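Local coordinates for ABC-type amino acid transport system, periplasmic component (Caldanaerobacter subterraneus subsp. tengcongensis MB4, PDB 4YMX), which binds arginine in the cleft between its two lobes, probably to deliver it to the membrane-embedded part of an amino acid ABC transporter, at residues S126-V132 against D188-D194. Sequence-based numbering, arbitrary orientation.
Sequences SRQVVVV and DAIVVED. With ARG (arginine), chain C.
V129 and V131 pair with V192 and I190 as the antiparallel strands 128-132 and 189-193 run side by side, their axes 4.6 Å apart at closest approach and their directions 150° apart. Each pair exchanges two backbone hydrogen bonds, from V129 N to V192 O (2.9 Å) and V131 N to I190 O, with V192 N and I190 N answering to V129 O and V131 O. Where strand 189-193 ends, D194 N bonds to R127 O almost in line with the carbonyl, and E193 takes the N-cap position of helix 194-201. On one face V131 CB meets I190 CB at 4.1 Å and V131 CG2 lies obliquely against V192 CG1; elsewhere A189 CB touches CG1 of both V130 and V132. V129 CG1, beside its own backbone N (chi1 -55°), reaches D194 CB at 3.6 Å. The E193 carboxylate projects into the pocket, where OE1 accepts the α-amino N of the bound arginine at 2.8 Å and a weak bond from Q128 NE2 at 3.4 Å, the amide and carboxylate planes 58° apart. A water lies between OE2 and S126 OG, which is also bonded to G221 N, while Q128 OE1 is held by S157. Without this carboxylate, as with an alanine at E193, the ligand's α-amino group is likely to lose a hydrogen-bonding and charge partner and Q128 NE2 its weak acceptor. At the same end of the pair, Y211 OH is hydrogen-bonded to D194 OD1. The two strands are neighbouring inner strands of one lobe's five-stranded sheet, flanked by 207-210 beside 128-133 and by 148-152 beside 189-193; helices 175-183 and 194-201 cover the V131 and I190 face.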
loop_
_atom_site.group_PDB
_atom_site.type_symbol
_atom_site.label_atom_id
_atom_site.label_comp_id
_atom_site.label_asym_id
_atom_site.label_seq_id
_atom_site.Cartn_x
_atom_site.Cartn_y
_atom_site.Cartn_z
ATOM N N SER A 126 6.644 4.729 -5.522
ATOM C CA SER A 126 6.607 3.281 -5.322
ATOM C C SER A 126 6.999 2.549 -6.597
ATOM O O SER A 126 6.987 3.126 -7.696
ATOM C CB SER A 126 5.226 2.805 -4.834
ATOM O OG SER A 126 4.228 3.032 -5.814
ATOM N N ARG A 127 7.350 1.273 -6.439
ATOM C CA ARG A 127 7.786 0.422 -7.537
ATOM C C ARG A 127 7.256 -0.996 -7.328
ATOM O O ARG A 127 7.353 -1.539 -6.232
ATOM C CB ARG A 127 9.317 0.391 -7.589
ATOM C CG ARG A 127 9.905 -0.507 -8.674
ATOM C CD ARG A 127 11.375 -0.818 -8.404
ATOM N NE ARG A 127 12.188 0.390 -8.275
ATOM C CZ ARG A 127 12.726 1.041 -9.303
ATOM N NH1 ARG A 127 12.535 0.606 -10.541
ATOM N NH2 ARG A 127 13.454 2.129 -9.094
ATOM N N GLN A 128 6.696 -1.586 -8.381
ATOM C CA GLN A 128 6.273 -2.987 -8.348
ATOM C C GLN A 128 7.472 -3.898 -8.528
ATOM O O GLN A 128 8.344 -3.639 -9.367
ATOM C CB GLN A 128 5.270 -3.276 -9.473
ATOM C CG GLN A 128 4.012 -2.447 -9.395
ATOM C CD GLN A 128 3.257 -2.679 -8.110
ATOM O OE1 GLN A 128 2.966 -3.820 -7.745
ATOM N NE2 GLN A 128 2.943 -1.596 -7.404
ATOM N N VAL A 129 7.505 -4.973 -7.748
ATOM C CA VAL A 129 8.516 -6.000 -7.911
ATOM C C VAL A 129 7.870 -7.378 -7.844
ATOM O O VAL A 129 6.683 -7.518 -7.561
ATOM C CB VAL A 129 9.624 -5.917 -6.840
ATOM C CG1 VAL A 129 10.259 -4.526 -6.810
ATOM C CG2 VAL A 129 9.097 -6.319 -5.466
ATOM N N VAL A 130 8.668 -8.398 -8.115
ATOM C CA VAL A 130 8.228 -9.776 -8.004
ATOM C C VAL A 130 8.978 -10.439 -6.845
ATOM O O VAL A 130 10.180 -10.231 -6.671
ATOM C CB VAL A 130 8.482 -10.525 -9.320
ATOM C CG1 VAL A 130 8.192 -12.014 -9.155
ATOM C CG2 VAL A 130 7.624 -9.929 -10.441
ATOM N N VAL A 131 8.260 -11.194 -6.022
ATOM C CA VAL A 131 8.876 -11.969 -4.955
ATOM C C VAL A 131 8.757 -13.457 -5.281
ATOM O O VAL A 131 7.690 -13.926 -5.684
ATOM C CB VAL A 131 8.204 -11.703 -3.582
ATOM C CG1 VAL A 131 8.908 -12.498 -2.482
ATOM C CG2 VAL A 131 8.218 -10.216 -3.249
ATOM N N VAL A 132 9.858 -14.190 -5.126
ATOM C CA VAL A 132 9.888 -15.637 -5.351
ATOM C C VAL A 132 10.703 -16.285 -4.239
ATOM O O VAL A 132 11.381 -15.589 -3.483
ATOM C CB VAL A 132 10.519 -15.998 -6.727
ATOM C CG1 VAL A 132 9.691 -15.420 -7.868
ATOM C CG2 VAL A 132 11.969 -15.527 -6.802
ATOM N N ASP A 188 3.623 -19.293 -7.444
ATOM C CA ASP A 188 4.982 -19.302 -7.953
ATOM C C ASP A 188 5.663 -17.976 -7.682
ATOM O O ASP A 188 6.893 -17.901 -7.623
ATOM C CB ASP A 188 4.970 -19.556 -9.465
ATOM C CG ASP A 188 4.385 -20.904 -9.825
ATOM O OD1 ASP A 188 4.914 -21.927 -9.349
ATOM O OD2 ASP A 188 3.397 -20.941 -10.578
ATOM N N ALA A 189 4.869 -16.923 -7.517
ATOM C CA ALA A 189 5.430 -15.595 -7.313
ATOM C C ALA A 189 4.370 -14.672 -6.741
ATOM O O ALA A 189 3.178 -14.972 -6.806
ATOM C CB ALA A 189 5.947 -15.032 -8.635
ATOM N N ILE A 190 4.822 -13.569 -6.157
ATOM C CA ILE A 190 3.949 -12.498 -5.695
ATOM C C ILE A 190 4.313 -11.221 -6.454
ATOM O O ILE A 190 5.485 -10.977 -6.717
ATOM C CB ILE A 190 4.179 -12.214 -4.201
ATOM C CG1 ILE A 190 3.958 -13.465 -3.352
ATOM C CG2 ILE A 190 3.298 -11.065 -3.714
ATOM C CD1 ILE A 190 4.451 -13.294 -1.912
ATOM N N VAL A 191 3.326 -10.396 -6.791
ATOM C CA VAL A 191 3.621 -9.040 -7.250
ATOM C C VAL A 191 3.178 -8.060 -6.179
ATOM O O VAL A 191 2.026 -8.090 -5.743
ATOM C CB VAL A 191 2.917 -8.699 -8.585
ATOM C CG1 VAL A 191 3.184 -7.249 -8.974
ATOM C CG2 VAL A 191 3.394 -9.638 -9.689
ATOM N N VAL A 192 4.097 -7.205 -5.742
ATOM C CA VAL A 192 3.852 -6.315 -4.608
ATOM C C VAL A 192 4.897 -5.213 -4.639
ATOM O O VAL A 192 5.904 -5.347 -5.326
ATOM C CB VAL A 192 3.885 -7.115 -3.268
ATOM C CG1 VAL A 192 5.304 -7.557 -2.930
ATOM C CG2 VAL A 192 3.269 -6.319 -2.117
ATOM N N GLU A 193 4.654 -4.114 -3.929
ATOM C CA GLU A 193 5.601 -3.013 -3.917
ATOM C C GLU A 193 6.902 -3.380 -3.223
ATOM O O GLU A 193 6.915 -4.143 -2.247
ATOM C CB GLU A 193 4.978 -1.763 -3.293
ATOM C CG GLU A 193 4.359 -0.846 -4.316
ATOM C CD GLU A 193 2.997 -0.360 -3.906
ATOM O OE1 GLU A 193 2.003 -1.039 -4.220
ATOM O OE2 GLU A 193 2.923 0.712 -3.276
ATOM N N ASP A 194 7.983 -2.808 -3.738
ATOM C CA ASP A 194 9.347 -3.075 -3.289
ATOM C C ASP A 194 9.539 -2.875 -1.789
ATOM O O ASP A 194 10.054 -3.744 -1.093
ATOM C CB ASP A 194 10.305 -2.148 -4.052
ATOM C CG ASP A 194 11.769 -2.409 -3.733
ATOM O OD1 ASP A 194 12.126 -3.560 -3.424
ATOM O OD2 ASP A 194 12.565 -1.446 -3.813
HETATM N N ARG C . -0.089 0.826 -4.396
HETATM C CA ARG C . -0.995 -0.294 -4.760
HETATM C C ARG C . -2.368 0.228 -5.144
HETATM O O ARG C . -2.654 1.414 -4.990
HETATM C CB ARG C . -1.119 -1.278 -3.595
HETATM C CG ARG C . -1.554 -0.638 -2.291
HETATM C CD ARG C . -1.925 -1.682 -1.251
HETATM N NE ARG C . -2.021 -1.090 0.076
HETATM C CZ ARG C . -2.325 -1.762 1.179
HETATM N NH1 ARG C . -2.576 -3.060 1.135
HETATM N NH2 ARG C . -2.385 -1.123 2.332
HETATM O OXT ARG C . -3.214 -0.530 -5.617
HETATM O O HOH W 1 2.036 2.991 -4.305
HETATM O O HOH W 2 12.170 0.915 -5.221
#